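Local coordinates for EDTA monooxygenase (EDTA-degrading bacterium BNC1, PDB 5DQP), which probably acts as a flavin-dependent monooxygenase, using reduced FMN and molecular oxygen in the breakdown of EDTA, at residues Arg4-Gly16 with Ala42-Ala56. Sequence-based numbering, arbitrary orientation.
Sequences RRMYLVSWLNSSG and AEIARRGRIDAFFLA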
# COMPACT_ATOMS: atom_id res chain seq x y z
N ARG A 4 22.90 -4.81 -25.02
CA ARG A 4 22.74 -3.76 -24.02
C ARG A 4 21.84 -2.64 -24.57
O ARG A 4 22.02 -2.16 -25.70
CB ARG A 4 24.10 -3.21 -23.59
CG ARG A 4 24.05 -2.20 -22.43
CD ARG A 4 25.44 -1.60 -22.09
NE ARG A 4 25.41 -0.58 -21.02
CZ ARG A 4 25.66 0.72 -21.21
NH1 ARG A 4 25.97 1.17 -22.42
NH2 ARG A 4 25.62 1.58 -20.20
N ARG A 5 20.85 -2.23 -23.77
CA ARG A 5 19.96 -1.15 -24.16
C ARG A 5 19.75 -0.22 -22.97
O ARG A 5 20.08 -0.55 -21.83
CB ARG A 5 18.65 -1.71 -24.73
CG ARG A 5 17.84 -2.64 -23.80
CD ARG A 5 16.93 -1.83 -22.86
NE ARG A 5 15.87 -2.64 -22.26
CZ ARG A 5 14.84 -2.15 -21.57
NH1 ARG A 5 13.95 -2.99 -21.06
NH2 ARG A 5 14.69 -0.83 -21.38
N MET A 6 19.20 0.96 -23.24
CA MET A 6 18.96 1.99 -22.24
C MET A 6 17.68 1.71 -21.45
O MET A 6 16.66 1.34 -22.03
CB MET A 6 18.85 3.35 -22.94
CG MET A 6 18.60 4.55 -22.04
SD MET A 6 18.33 6.04 -23.02
CE MET A 6 19.84 6.10 -23.99
N TYR A 7 17.73 1.92 -20.13
CA TYR A 7 16.54 1.79 -19.28
C TYR A 7 16.02 3.18 -18.90
O TYR A 7 16.79 4.12 -18.74
CB TYR A 7 16.84 0.98 -18.01
CG TYR A 7 17.36 -0.41 -18.32
CD1 TYR A 7 16.49 -1.45 -18.60
CD2 TYR A 7 18.73 -0.66 -18.37
CE1 TYR A 7 16.98 -2.71 -18.92
CE2 TYR A 7 19.22 -1.90 -18.69
CZ TYR A 7 18.33 -2.93 -18.97
OH TYR A 7 18.82 -4.17 -19.27
N LEU A 8 14.70 3.29 -18.76
CA LEU A 8 14.06 4.56 -18.42
C LEU A 8 13.03 4.37 -17.32
O LEU A 8 12.20 3.46 -17.38
CB LEU A 8 13.38 5.18 -19.65
CG LEU A 8 14.28 5.68 -20.78
CD1 LEU A 8 13.40 6.15 -21.91
CD2 LEU A 8 15.22 6.82 -20.30
N VAL A 9 13.06 5.25 -16.33
CA VAL A 9 12.10 5.25 -15.23
C VAL A 9 11.53 6.65 -15.09
O VAL A 9 12.26 7.64 -15.24
CB VAL A 9 12.78 4.81 -13.91
CG1 VAL A 9 11.78 4.94 -12.72
CG2 VAL A 9 13.34 3.39 -14.04
N SER A 10 10.23 6.75 -14.80
CA SER A 10 9.55 8.05 -14.75
C SER A 10 9.03 8.33 -13.35
O SER A 10 8.20 7.56 -12.84
CB SER A 10 8.39 8.11 -15.75
OG SER A 10 7.46 7.04 -15.55
N TRP A 11 9.50 9.41 -12.74
CA TRP A 11 8.88 9.88 -11.51
C TRP A 11 7.40 10.08 -11.76
O TRP A 11 6.98 10.56 -12.82
CB TRP A 11 9.45 11.21 -11.04
CG TRP A 11 10.82 11.23 -10.53
CD1 TRP A 11 11.96 10.96 -11.23
CD2 TRP A 11 11.24 11.64 -9.22
NE1 TRP A 11 13.06 11.14 -10.42
CE2 TRP A 11 12.65 11.56 -9.19
CE3 TRP A 11 10.55 12.05 -8.07
CZ2 TRP A 11 13.39 11.88 -8.04
CZ3 TRP A 11 11.28 12.37 -6.94
CH2 TRP A 11 12.69 12.28 -6.93
N LEU A 12 6.60 9.75 -10.76
CA LEU A 12 5.16 9.89 -10.90
C LEU A 12 4.47 10.68 -9.79
O LEU A 12 3.25 10.81 -9.82
CB LEU A 12 4.50 8.50 -11.01
CG LEU A 12 3.55 8.42 -12.23
CD1 LEU A 12 4.29 8.66 -13.56
CD2 LEU A 12 2.80 7.11 -12.26
N ASN A 13 5.22 11.24 -8.85
CA ASN A 13 4.60 11.89 -7.69
C ASN A 13 3.74 13.10 -8.06
O ASN A 13 4.17 13.99 -8.81
CB ASN A 13 5.67 12.34 -6.71
CG ASN A 13 6.37 11.18 -6.06
OD1 ASN A 13 7.20 10.55 -6.67
ND2 ASN A 13 6.05 10.90 -4.82
N SER A 14 2.55 13.16 -7.47
CA SER A 14 1.79 14.41 -7.31
C SER A 14 1.60 15.08 -8.68
O SER A 14 1.16 14.42 -9.63
CB SER A 14 2.48 15.26 -6.25
OG SER A 14 1.76 16.47 -6.05
N SER A 15 1.90 16.38 -8.82
CA SER A 15 1.56 17.14 -10.01
C SER A 15 2.75 17.41 -10.90
O SER A 15 2.61 18.06 -11.94
CB SER A 15 0.90 18.47 -9.62
OG SER A 15 1.73 19.18 -8.71
N GLY A 16 3.92 16.91 -10.54
CA GLY A 16 5.17 17.29 -11.18
C GLY A 16 6.19 17.73 -10.15
O GLY A 16 5.87 18.00 -9.00
N ALA A 42 0.56 6.87 -15.75
CA ALA A 42 1.15 5.55 -15.90
C ALA A 42 0.84 4.97 -17.27
O ALA A 42 1.68 4.27 -17.85
CB ALA A 42 0.68 4.60 -14.78
N GLU A 43 -0.35 5.25 -17.81
CA GLU A 43 -0.70 4.81 -19.16
C GLU A 43 0.11 5.55 -20.23
O GLU A 43 0.41 4.98 -21.29
CB GLU A 43 -2.20 4.99 -19.41
CG GLU A 43 -3.14 3.93 -18.77
CD GLU A 43 -3.16 2.54 -19.48
OE1 GLU A 43 -4.00 1.69 -19.08
OE2 GLU A 43 -2.37 2.28 -20.43
N ILE A 44 0.48 6.81 -19.99
CA ILE A 44 1.41 7.48 -20.90
C ILE A 44 2.77 6.79 -20.87
O ILE A 44 3.37 6.52 -21.92
CB ILE A 44 1.51 8.98 -20.56
CG1 ILE A 44 0.22 9.70 -20.99
CG2 ILE A 44 2.76 9.61 -21.20
CD1 ILE A 44 0.09 11.10 -20.36
N ALA A 45 3.30 6.50 -19.68
CA ALA A 45 4.59 5.82 -19.61
C ALA A 45 4.51 4.43 -20.23
O ALA A 45 5.44 3.98 -20.90
CB ALA A 45 5.06 5.74 -18.15
N ARG A 46 3.38 3.74 -20.04
CA ARG A 46 3.21 2.41 -20.65
C ARG A 46 3.26 2.49 -22.17
O ARG A 46 3.91 1.66 -22.83
CB ARG A 46 1.89 1.80 -20.19
CG ARG A 46 1.67 0.35 -20.63
CD ARG A 46 0.19 -0.01 -20.41
NE ARG A 46 -0.20 -1.14 -21.23
CZ ARG A 46 -0.49 -1.07 -22.52
NH1 ARG A 46 -0.44 0.10 -23.16
NH2 ARG A 46 -0.84 -2.17 -23.18
N ARG A 47 2.58 3.48 -22.75
CA ARG A 47 2.62 3.70 -24.20
C ARG A 47 4.05 3.95 -24.69
O ARG A 47 4.41 3.51 -25.79
CB ARG A 47 1.69 4.85 -24.59
CG ARG A 47 1.82 5.29 -26.05
CD ARG A 47 0.79 6.36 -26.43
NE ARG A 47 1.28 7.73 -26.22
CZ ARG A 47 0.76 8.59 -25.35
NH1 ARG A 47 -0.28 8.24 -24.60
NH2 ARG A 47 1.27 9.81 -25.23
N GLY A 48 4.88 4.62 -23.89
CA GLY A 48 6.28 4.78 -24.23
C GLY A 48 7.18 3.59 -23.95
O GLY A 48 8.38 3.65 -24.25
N ARG A 49 6.64 2.50 -23.39
CA ARG A 49 7.44 1.37 -22.92
C ARG A 49 8.43 1.76 -21.82
O ARG A 49 9.49 1.13 -21.67
CB ARG A 49 8.20 0.69 -24.06
CG ARG A 49 7.36 0.34 -25.27
CD ARG A 49 6.09 -0.43 -24.89
NE ARG A 49 5.29 -0.69 -26.09
CZ ARG A 49 3.99 -0.48 -26.21
NH1 ARG A 49 3.28 0.00 -25.19
NH2 ARG A 49 3.39 -0.78 -27.35
N ILE A 50 8.14 2.82 -21.06
CA ILE A 50 8.98 3.10 -19.90
C ILE A 50 9.05 1.83 -19.06
O ILE A 50 8.08 1.09 -18.95
CB ILE A 50 8.42 4.30 -19.12
CG1 ILE A 50 8.36 5.54 -20.01
CG2 ILE A 50 9.27 4.60 -17.90
CD1 ILE A 50 9.64 5.85 -20.81
N ASP A 51 10.23 1.56 -18.48
CA ASP A 51 10.37 0.31 -17.74
C ASP A 51 9.59 0.33 -16.43
O ASP A 51 8.98 -0.68 -16.07
CB ASP A 51 11.84 0.00 -17.50
CG ASP A 51 12.58 -0.25 -18.79
OD1 ASP A 51 12.28 -1.28 -19.44
OD2 ASP A 51 13.42 0.59 -19.17
N ALA A 52 9.58 1.45 -15.72
CA ALA A 52 8.83 1.52 -14.47
C ALA A 52 8.53 2.97 -14.12
O ALA A 52 9.27 3.88 -14.52
CB ALA A 52 9.60 0.86 -13.31
N PHE A 53 7.44 3.19 -13.38
CA PHE A 53 7.28 4.48 -12.72
C PHE A 53 7.99 4.42 -11.37
O PHE A 53 8.35 3.35 -10.87
CB PHE A 53 5.80 4.89 -12.58
CG PHE A 53 4.95 3.93 -11.75
CD1 PHE A 53 4.92 4.03 -10.37
CD2 PHE A 53 4.19 2.94 -12.35
CE1 PHE A 53 4.17 3.15 -9.60
CE2 PHE A 53 3.42 2.07 -11.61
CZ PHE A 53 3.41 2.17 -10.22
N PHE A 54 8.20 5.59 -10.79
CA PHE A 54 8.82 5.69 -9.49
C PHE A 54 8.04 6.67 -8.62
O PHE A 54 7.63 7.74 -9.07
CB PHE A 54 10.28 6.16 -9.64
CG PHE A 54 10.92 6.60 -8.35
CD1 PHE A 54 11.13 5.69 -7.33
CD2 PHE A 54 11.34 7.90 -8.17
CE1 PHE A 54 11.73 6.07 -6.15
CE2 PHE A 54 11.97 8.30 -6.98
CZ PHE A 54 12.16 7.38 -5.98
N LEU A 55 7.87 6.29 -7.36
CA LEU A 55 7.22 7.13 -6.36
C LEU A 55 8.20 7.38 -5.23
O LEU A 55 8.62 6.44 -4.54
CB LEU A 55 5.94 6.47 -5.84
CG LEU A 55 4.80 6.37 -6.85
CD1 LEU A 55 3.66 5.50 -6.29
CD2 LEU A 55 4.29 7.74 -7.22
N ALA A 56 8.60 8.63 -5.06
CA ALA A 56 9.33 9.05 -3.87
C ALA A 56 8.34 9.12 -2.70
O ALA A 56 7.13 9.17 -2.90
CB ALA A 56 10.00 10.40 -4.09
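R5 grips D51 end-on: NH1 meets OD1 at 2.9 Å in the guanidinium plane, while NH2 uses the syn lone pair of OD2. The R5 side chain bends at chi2 (85°), folding the guanidinium back beside Y7, whose CE1 sits over its face; NH2 also bonds M6 O. With R5 cut back to an alanine, D51 would probably lose its charge partner and keep, of the carboxylate bonds described, only the one from L8 N. That bond enters the anti lone pair of OD2 nearly straight (165°), and D51 N donates in turn to L8 O. From V9 to W11 the strands pair in parallel: S10 N donates to A52 O at 3.0 Å, S10 O accepts from F54 N, and L12 N reaches F54 O. W11 receives the edge of F54 over its face, its six-membered ring 5.1 Å from the F54 ring between centroids, planes at 87°; NE1 bonds S266 OG. L12, just past the strand, turns CD2 to F53 CB (3.7 Å) and to A42 of helix 35-47. N13 OD1 accepts A56 N on an in-plane lone pair (2.9 Å) and ND2 gives to A56 O, at the end near T94 and D57, predicted FMN ligands. Charge pairing and amide bonds thus hold the two ends of an otherwise backbone-paired, largely apolar beta-alpha-beta unit of the TIM barrel.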